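Local coordinates for regulatory protein RecX (Lactobacillus reuteri, PDB 3D5L) that probably modulates the activity of the recombinase RecA in DNA repair, at residues T120-D125 with T151-E156; I131-L136 with I141-I146. One frame throughout, in Å; residues are numbered along the deposited sequence.

Contact 1: residues T120-D125 with T151-E156; sequences TMINTD and TQFTPE
Ile122 of helix 110-124 carries nearly all that this helix contributes to the contact, and it meets Gln152 and Phe153 of the connection leading into helix 155-172. The more enclosed part of the contact is at Phe153. There Ile122 CG1 stands over one face of the aromatic ring, with Phe153 CE1 its nearest atom at 4.4 Å, an apolar contact without any polar component. The ring itself is buried: beyond Ile122 it is bounded by Pro129 and Ile132 of helix 129-138 and by Leu161 of helix 155-172. In Ile122, CG1 is anti to the carbonyl carbon (chi1 -74°) and CD1 continues the chain outward, which brings the methyl up against Gln152. This CD1 lies 4.0 Å from Gln152 CB and touches the backbone oxygen of the same residue at a similar distance.

Phe153 is the centre of an inverse gamma turn, closed by a weak bond from Thr154 N to Gln152 O of 2.9 Å. The turn, whose last residue Thr154 is also the N-cap of helix 155-172, follows helix 143-149, so the chain changes direction between that helix, of the second three-helix domain of RecX, and helix 155-172. No hydrogen bond joins the two segments, whose nearest CA atoms, those of Ile122 and Phe153, are 7.9 Å apart.

The Gln152 side is the more open one. Its side chain, extended beyond CG, crosses that of Ile122 at a slant and runs on against Ala115, Val118 and Arg119, earlier in helix 110-124. Both Ile122 and Gln152 remain partly open to solvent here, in contrast to the enclosed ring, although Val157 at the start of helix 155-172 also touches Ile122.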
ATOM      1  N   THR A 120       1.843  -9.653  12.112  1.00 16.15           N
ATOM      2  CA  THR A 120       1.291  -8.744  13.109  1.00 17.21           C
ATOM      3  C   THR A 120      -0.025  -9.294  13.665  1.00 18.31           C
ATOM      4  O   THR A 120      -0.304  -9.136  14.847  1.00 18.08           O
ATOM      5  CB  THR A 120       1.011  -7.345  12.527  1.00 18.30           C
ATOM      6  OG1 THR A 120       2.224  -6.773  12.023  1.00 22.78           O
ATOM      7  CG2 THR A 120       0.456  -6.430  13.605  1.00 19.10           C
ATOM      8  N   MET A 121      -0.838  -9.921  12.812  1.00 17.66           N
ATOM      9  CA  MET A 121      -2.109 -10.483  13.265  1.00 16.95           C
ATOM     10  C   MET A 121      -1.829 -11.616  14.247  1.00 18.10           C
ATOM     11  O   MET A 121      -2.477 -11.749  15.281  1.00 16.93           O
ATOM     12  CB  MET A 121      -2.926 -11.024  12.085  1.00 16.84           C
ATOM     13  CG  MET A 121      -3.657  -9.954  11.257  1.00 15.68           C
ATOM     14  SD  MET A 121      -4.622  -8.773  12.266  1.00 11.07           S
ATOM     15  CE  MET A 121      -3.600  -7.296  12.095  1.00 10.70           C
ATOM     16  N   ILE A 122      -0.847 -12.438  13.917  1.00 18.62           N
ATOM     17  CA  ILE A 122      -0.487 -13.540  14.787  1.00 18.92           C
ATOM     18  C   ILE A 122       0.016 -13.050  16.158  1.00 20.00           C
ATOM     19  O   ILE A 122      -0.171 -13.722  17.175  1.00 18.82           O
ATOM     20  CB  ILE A 122       0.567 -14.408  14.099  1.00 17.54           C
ATOM     21  CG1 ILE A 122      -0.115 -15.212  12.995  1.00 15.95           C
ATOM     22  CG2 ILE A 122       1.259 -15.315  15.112  1.00 18.16           C
ATOM     23  CD1 ILE A 122       0.826 -16.080  12.188  1.00 14.21           C
ATOM     24  N   ASN A 123       0.623 -11.864  16.175  1.00 21.10           N
ATOM     25  CA  ASN A 123       1.169 -11.262  17.389  1.00 22.95           C
ATOM     26  C   ASN A 123       0.183 -10.451  18.232  1.00 24.16           C
ATOM     27  O   ASN A 123       0.408 -10.254  19.422  1.00 23.39           O
ATOM     28  CB  ASN A 123       2.318 -10.316  17.027  1.00 25.55           C
ATOM     29  CG  ASN A 123       3.607 -11.035  16.686  1.00 26.87           C
ATOM     30  OD1 ASN A 123       4.539 -10.414  16.173  1.00 28.37           O
ATOM     31  ND2 ASN A 123       3.682 -12.330  16.979  1.00 26.53           N
ATOM     32  N   THR A 124      -0.894  -9.966  17.624  1.00 24.48           N
ATOM     33  CA  THR A 124      -1.831  -9.119  18.347  1.00 25.15           C
ATOM     34  C   THR A 124      -3.310  -9.461  18.173  1.00 27.81           C
ATOM     35  O   THR A 124      -4.171  -8.763  18.715  1.00 28.42           O
ATOM     36  CB  THR A 124      -1.659  -7.638  17.914  1.00 25.59           C
ATOM     37  OG1 THR A 124      -2.079  -7.494  16.547  1.00 23.64           O
ATOM     38  CG2 THR A 124      -0.193  -7.191  18.034  1.00 22.54           C
ATOM     39  N   ASP A 125      -3.617 -10.521  17.438  1.00 27.84           N
ATOM     40  CA  ASP A 125      -5.014 -10.849  17.200  1.00 27.69           C
ATOM     41  C   ASP A 125      -5.399 -12.320  17.314  1.00 26.78           C
ATOM     42  O   ASP A 125      -4.552 -13.194  17.476  1.00 25.32           O
ATOM     43  CB  ASP A 125      -5.406 -10.347  15.816  1.00 30.56           C
ATOM     44  CG  ASP A 125      -6.522  -9.339  15.859  1.00 36.49           C
ATOM     45  OD1 ASP A 125      -7.536  -9.608  16.550  1.00 39.72           O
ATOM     46  OD2 ASP A 125      -6.384  -8.285  15.195  1.00 39.01           O
ATOM     47  N   THR A 151       0.898 -18.997   5.076  1.00 14.34           N
ATOM     48  CA  THR A 151       1.707 -20.157   5.380  1.00 16.59           C
ATOM     49  C   THR A 151       2.241 -20.091   6.822  1.00 17.07           C
ATOM     50  O   THR A 151       2.517 -21.117   7.439  1.00 15.69           O
ATOM     51  CB  THR A 151       2.859 -20.283   4.358  1.00 19.34           C
ATOM     52  OG1 THR A 151       3.179 -21.662   4.199  1.00 22.81           O
ATOM     53  CG2 THR A 151       4.105 -19.511   4.808  1.00 18.05           C
ATOM     54  N   GLN A 152       2.366 -18.886   7.366  1.00 17.95           N
ATOM     55  CA  GLN A 152       2.845 -18.726   8.738  1.00 19.63           C
ATOM     56  C   GLN A 152       1.760 -19.266   9.668  1.00 20.66           C
ATOM     57  O   GLN A 152       2.029 -19.606  10.815  1.00 22.94           O
ATOM     58  CB  GLN A 152       3.055 -17.246   9.092  1.00 19.34           C
ATOM     59  CG  GLN A 152       3.779 -16.407   8.066  1.00 22.27           C
ATOM     60  CD  GLN A 152       3.790 -14.940   8.443  1.00 22.31           C
ATOM     61  OE1 GLN A 152       3.999 -14.067   7.604  1.00 23.66           O
ATOM     62  NE2 GLN A 152       3.565 -14.661   9.716  1.00 25.77           N
ATOM     63  N   PHE A 153       0.532 -19.320   9.164  1.00 20.97           N
ATOM     64  CA  PHE A 153      -0.604 -19.792   9.946  1.00 21.60           C
ATOM     65  C   PHE A 153      -0.671 -21.307   9.961  1.00 21.59           C
ATOM     66  O   PHE A 153      -1.531 -21.921   9.335  1.00 21.70           O
ATOM     67  CB  PHE A 153      -1.905 -19.220   9.379  1.00 21.55           C
ATOM     68  CG  PHE A 153      -2.698 -18.424  10.371  1.00 22.22           C
ATOM     69  CD1 PHE A 153      -3.061 -17.114  10.098  1.00 22.15           C
ATOM     70  CD2 PHE A 153      -3.110 -18.991  11.570  1.00 24.42           C
ATOM     71  CE1 PHE A 153      -3.825 -16.381  11.004  1.00 23.42           C
ATOM     72  CE2 PHE A 153      -3.877 -18.263  12.484  1.00 24.03           C
ATOM     73  CZ  PHE A 153      -4.234 -16.959  12.200  1.00 21.17           C
ATOM     74  N   THR A 154       0.251 -21.899  10.695  1.00 23.14           N
ATOM     75  CA  THR A 154       0.337 -23.336  10.825  1.00 26.33           C
ATOM     76  C   THR A 154      -0.778 -23.828  11.762  1.00 27.88           C
ATOM     77  O   THR A 154      -1.403 -23.034  12.472  1.00 26.81           O
ATOM     78  CB  THR A 154       1.711 -23.694  11.402  1.00 29.12           C
ATOM     79  OG1 THR A 154       1.932 -25.105  11.297  1.00 37.84           O
ATOM     80  CG2 THR A 154       1.793 -23.267  12.869  1.00 29.46           C
ATOM     81  N   PRO A 155      -1.069 -25.144  11.757  1.00 29.92           N
ATOM     82  CA  PRO A 155      -2.129 -25.612  12.661  1.00 29.39           C
ATOM     83  C   PRO A 155      -1.772 -25.371  14.131  1.00 28.95           C
ATOM     84  O   PRO A 155      -2.651 -25.142  14.960  1.00 28.02           O
ATOM     85  CB  PRO A 155      -2.247 -27.094  12.315  1.00 30.00           C
ATOM     86  CG  PRO A 155      -1.958 -27.096  10.829  1.00 31.19           C
ATOM     87  CD  PRO A 155      -0.733 -26.188  10.769  1.00 30.61           C
ATOM     88  N   GLU A 156      -0.483 -25.417  14.457  1.00 29.06           N
ATOM     89  CA  GLU A 156      -0.059 -25.169  15.832  1.00 28.48           C
ATOM     90  C   GLU A 156      -0.429 -23.723  16.194  1.00 26.97           C
ATOM     91  O   GLU A 156      -0.953 -23.459  17.278  1.00 24.80           O
ATOM     92  CB  GLU A 156       1.449 -25.382  15.988  1.00 30.64           C
ATOM     93  CG  GLU A 156       1.969 -26.688  15.370  1.00 35.20           C
ATOM     94  CD  GLU A 156       2.448 -26.509  13.929  1.00 37.79           C
ATOM     95  OE1 GLU A 156       3.589 -26.024  13.739  1.00 39.05           O
ATOM     96  OE2 GLU A 156       1.686 -26.836  12.990  1.00 36.73           O
TER

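Contact 2: residues I131-L136 with I141-I146; sequences IIRQHL and IGESDI
The contact is a buried, mainly apolar junction between two consecutive helices of the second three-helix domain, in which Leu136 and Arg133 of helix 129-138 meet Ile141 and Ile146 across a short turn. At the turn, Ile141 N donates to Leu136 O over 3.1 Å with an N-H...O angle of 159°. This bond reaches back five residues, and it is flanked by an apolar pair, Leu136 CD2 and Ile141 CD1 at 3.7 Å; both features are consistent with a Schellman motif ending the helix. The same carbonyl oxygen also lies 3.4 Å from Ile141 CB, so the side chain starts right beside the bond.

One turn into helix 143-149, Ile146 spreads its two branches over separate partners. Its CG1 packs on Leu136 CB at 3.7 Å, while CG2 reaches Arg133 CG at 3.6 Å. Arg133 offers this methylene because its CG is anti to the backbone N (chi1 -171°), which sends the aliphatic stem across the isoleucine at about a right angle. With both branches of Ile146 cut back to an alanine, Leu136 CB and the Arg133 stem are likely to be left without their apolar partner, with a gap between the helices.

The charged groups at the margin stay apart: Arg133 NE and Glu143 OE1 are 4.9 Å from each other, with guanidinium and carboxylate planes turned 59°, and Glu143 instead forms a salt bridge with Arg137.

Helix 110-124 packs against this pair of helices: Leu136 touches Tyr117, whose ring lies nearly parallel to that of His135, and Ile132 packs on Val118, while Arg133 borders Leu150 just beyond the end of helix 143-149.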
ATOM      1  N   ILE A 131     -10.623 -15.236   7.630  1.00 15.26           N
ATOM      2  CA  ILE A 131     -10.807 -13.797   7.777  1.00 17.09           C
ATOM      3  C   ILE A 131      -9.577 -13.015   7.308  1.00 18.18           C
ATOM      4  O   ILE A 131      -9.712 -11.918   6.741  1.00 18.48           O
ATOM      5  CB  ILE A 131     -11.160 -13.440   9.252  1.00 18.25           C
ATOM      6  CG1 ILE A 131     -12.671 -13.206   9.377  1.00 20.10           C
ATOM      7  CG2 ILE A 131     -10.410 -12.200   9.714  1.00 17.95           C
ATOM      8  CD1 ILE A 131     -13.526 -14.329   8.804  1.00 21.66           C
ATOM      9  N   ILE A 132      -8.388 -13.574   7.543  1.00 15.73           N
ATOM     10  CA  ILE A 132      -7.152 -12.924   7.121  1.00 14.73           C
ATOM     11  C   ILE A 132      -7.195 -12.844   5.601  1.00 13.21           C
ATOM     12  O   ILE A 132      -6.939 -11.793   5.018  1.00 14.14           O
ATOM     13  CB  ILE A 132      -5.896 -13.739   7.516  1.00 16.35           C
ATOM     14  CG1 ILE A 132      -5.880 -14.018   9.017  1.00 17.33           C
ATOM     15  CG2 ILE A 132      -4.646 -12.961   7.140  1.00 15.18           C
ATOM     16  CD1 ILE A 132      -5.412 -12.854   9.847  1.00 19.20           C
ATOM     17  N   ARG A 133      -7.542 -13.966   4.972  1.00 12.81           N
ATOM     18  CA  ARG A 133      -7.639 -14.071   3.518  1.00 15.28           C
ATOM     19  C   ARG A 133      -8.647 -13.065   2.965  1.00 15.99           C
ATOM     20  O   ARG A 133      -8.416 -12.423   1.939  1.00 18.21           O
ATOM     21  CB  ARG A 133      -8.063 -15.492   3.115  1.00 16.15           C
ATOM     22  CG  ARG A 133      -7.986 -15.777   1.607  1.00 18.23           C
ATOM     23  CD  ARG A 133      -8.483 -17.190   1.260  1.00 19.90           C
ATOM     24  NE  ARG A 133      -7.771 -18.230   1.992  1.00 23.15           N
ATOM     25  CZ  ARG A 133      -8.354 -19.074   2.844  1.00 27.75           C
ATOM     26  NH1 ARG A 133      -9.668 -18.996   3.063  1.00 27.62           N
ATOM     27  NH2 ARG A 133      -7.628 -19.991   3.488  1.00 23.88           N
ATOM     28  N   GLN A 134      -9.770 -12.940   3.651  1.00 16.69           N
ATOM     29  CA  GLN A 134     -10.807 -12.016   3.245  1.00 17.70           C
ATOM     30  C   GLN A 134     -10.319 -10.576   3.356  1.00 16.45           C
ATOM     31  O   GLN A 134     -10.606  -9.753   2.495  1.00 14.88           O
ATOM     32  CB  GLN A 134     -12.047 -12.221   4.116  1.00 21.06           C
ATOM     33  CG  GLN A 134     -13.168 -11.240   3.837  1.00 26.62           C
ATOM     34  CD  GLN A 134     -14.442 -11.584   4.589  1.00 30.59           C
ATOM     35  OE1 GLN A 134     -14.449 -11.674   5.823  1.00 31.04           O
ATOM     36  NE2 GLN A 134     -15.533 -11.766   3.847  1.00 31.60           N
ATOM     37  N   HIS A 135      -9.573 -10.271   4.414  1.00 16.97           N
ATOM     38  CA  HIS A 135      -9.068  -8.915   4.606  1.00 17.22           C
ATOM     39  C   HIS A 135      -8.018  -8.530   3.563  1.00 16.30           C
ATOM     40  O   HIS A 135      -8.002  -7.401   3.081  1.00 18.32           O
ATOM     41  CB  HIS A 135      -8.461  -8.766   5.998  1.00 21.85           C
ATOM     42  CG  HIS A 135      -8.075  -7.363   6.338  1.00 26.87           C
ATOM     43  ND1 HIS A 135      -8.941  -6.478   6.940  1.00 30.26           N
ATOM     44  CD2 HIS A 135      -6.925  -6.676   6.121  1.00 29.87           C
ATOM     45  CE1 HIS A 135      -8.344  -5.307   7.081  1.00 31.51           C
ATOM     46  NE2 HIS A 135      -7.121  -5.401   6.592  1.00 30.99           N
ATOM     47  N   LEU A 136      -7.136  -9.463   3.220  1.00 13.42           N
ATOM     48  CA  LEU A 136      -6.101  -9.183   2.232  1.00 11.06           C
ATOM     49  C   LEU A 136      -6.665  -9.099   0.816  1.00 10.94           C
ATOM     50  O   LEU A 136      -6.122  -8.383  -0.023  1.00 10.05           O
ATOM     51  CB  LEU A 136      -4.985 -10.232   2.327  1.00  7.92           C
ATOM     52  CG  LEU A 136      -4.191 -10.104   3.640  1.00  9.92           C
ATOM     53  CD1 LEU A 136      -3.273 -11.307   3.830  1.00  9.76           C
ATOM     54  CD2 LEU A 136      -3.396  -8.790   3.636  1.00  8.96           C
ATOM     55  N   ILE A 141      -4.798  -7.670  -2.737  1.00 13.27           N
ATOM     56  CA  ILE A 141      -3.745  -8.664  -2.911  1.00 11.67           C
ATOM     57  C   ILE A 141      -4.207  -9.964  -3.589  1.00 11.57           C
ATOM     58  O   ILE A 141      -5.248 -10.522  -3.249  1.00 12.10           O
ATOM     59  CB  ILE A 141      -3.100  -8.963  -1.541  1.00 13.32           C
ATOM     60  CG1 ILE A 141      -2.809  -7.627  -0.834  1.00 16.11           C
ATOM     61  CG2 ILE A 141      -1.808  -9.768  -1.720  1.00 12.63           C
ATOM     62  CD1 ILE A 141      -1.911  -7.729   0.394  1.00 16.63           C
ATOM     63  N   GLY A 142      -3.430 -10.436  -4.561  1.00 11.22           N
ATOM     64  CA  GLY A 142      -3.784 -11.656  -5.276  1.00  9.21           C
ATOM     65  C   GLY A 142      -3.815 -12.864  -4.361  1.00  9.15           C
ATOM     66  O   GLY A 142      -3.287 -12.800  -3.245  1.00 10.37           O
ATOM     67  N   GLU A 143      -4.416 -13.958  -4.833  1.00  8.00           N
ATOM     68  CA  GLU A 143      -4.545 -15.193  -4.053  1.00 10.86           C
ATOM     69  C   GLU A 143      -3.205 -15.855  -3.764  1.00 10.75           C
ATOM     70  O   GLU A 143      -3.039 -16.497  -2.727  1.00  9.77           O
ATOM     71  CB  GLU A 143      -5.453 -16.200  -4.781  1.00 14.04           C
ATOM     72  CG  GLU A 143      -6.925 -15.815  -4.808  1.00 18.20           C
ATOM     73  CD  GLU A 143      -7.516 -15.667  -3.406  1.00 20.51           C
ATOM     74  OE1 GLU A 143      -7.634 -16.683  -2.685  1.00 21.00           O
ATOM     75  OE2 GLU A 143      -7.856 -14.527  -3.021  1.00 21.65           O
ATOM     76  N   SER A 144      -2.263 -15.714  -4.694  1.00 11.30           N
ATOM     77  CA  SER A 144      -0.932 -16.290  -4.538  1.00 10.75           C
ATOM     78  C   SER A 144      -0.180 -15.621  -3.387  1.00  9.88           C
ATOM     79  O   SER A 144       0.431 -16.303  -2.575  1.00  9.57           O
ATOM     80  CB  SER A 144      -0.143 -16.131  -5.826  1.00 11.36           C
ATOM     81  OG  SER A 144       0.069 -14.767  -6.096  1.00 17.66           O
ATOM     82  N   ASP A 145      -0.220 -14.290  -3.319  1.00  9.35           N
ATOM     83  CA  ASP A 145       0.449 -13.562  -2.237  1.00  8.65           C
ATOM     84  C   ASP A 145      -0.261 -13.841  -0.902  1.00  7.54           C
ATOM     85  O   ASP A 145       0.351 -13.813   0.164  1.00  3.36           O
ATOM     86  CB  ASP A 145       0.442 -12.039  -2.494  1.00  7.88           C
ATOM     87  CG  ASP A 145       1.342 -11.624  -3.648  1.00 10.92           C
ATOM     88  OD1 ASP A 145       2.237 -12.405  -4.023  1.00 14.26           O
ATOM     89  OD2 ASP A 145       1.180 -10.501  -4.182  1.00 13.47           O
ATOM     90  N   ILE A 146      -1.559 -14.114  -0.962  1.00  7.87           N
ATOM     91  CA  ILE A 146      -2.300 -14.396   0.266  1.00  9.67           C
ATOM     92  C   ILE A 146      -1.981 -15.772   0.810  1.00  9.77           C
ATOM     93  O   ILE A 146      -1.814 -15.950   2.021  1.00 10.16           O
ATOM     94  CB  ILE A 146      -3.820 -14.306   0.054  1.00  6.42           C
ATOM     95  CG1 ILE A 146      -4.217 -12.842  -0.159  1.00  6.03           C
ATOM     96  CG2 ILE A 146      -4.539 -14.923   1.256  1.00  2.05           C
ATOM     97  CD1 ILE A 146      -5.530 -12.653  -0.873  1.00  7.04           C
TER

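Overall arrangement
The centres of contacts 1 and 2 are 14 Å apart, on the same side of the chain's centre, and contact 2 is nested along the chain within the loop that contact 1 closes. Helices 110-124, 129-138 and 143-149 follow one another through the second three-helix domain, and 151-156 leads on to helix 155-172. Ile132 joins the two contacts: its CD1 lies 3.7 Å from Met121 CG, its CG1 is equally far from Phe153 CE1, and its CG2 is 3.9 Å from Leu136 CD1. One apolar core thus runs from Leu136, at the 136-141 turn, to Phe153, linking the interior of this three-helix unit to the start of helix 155-172 in an elongated, largely helical protein.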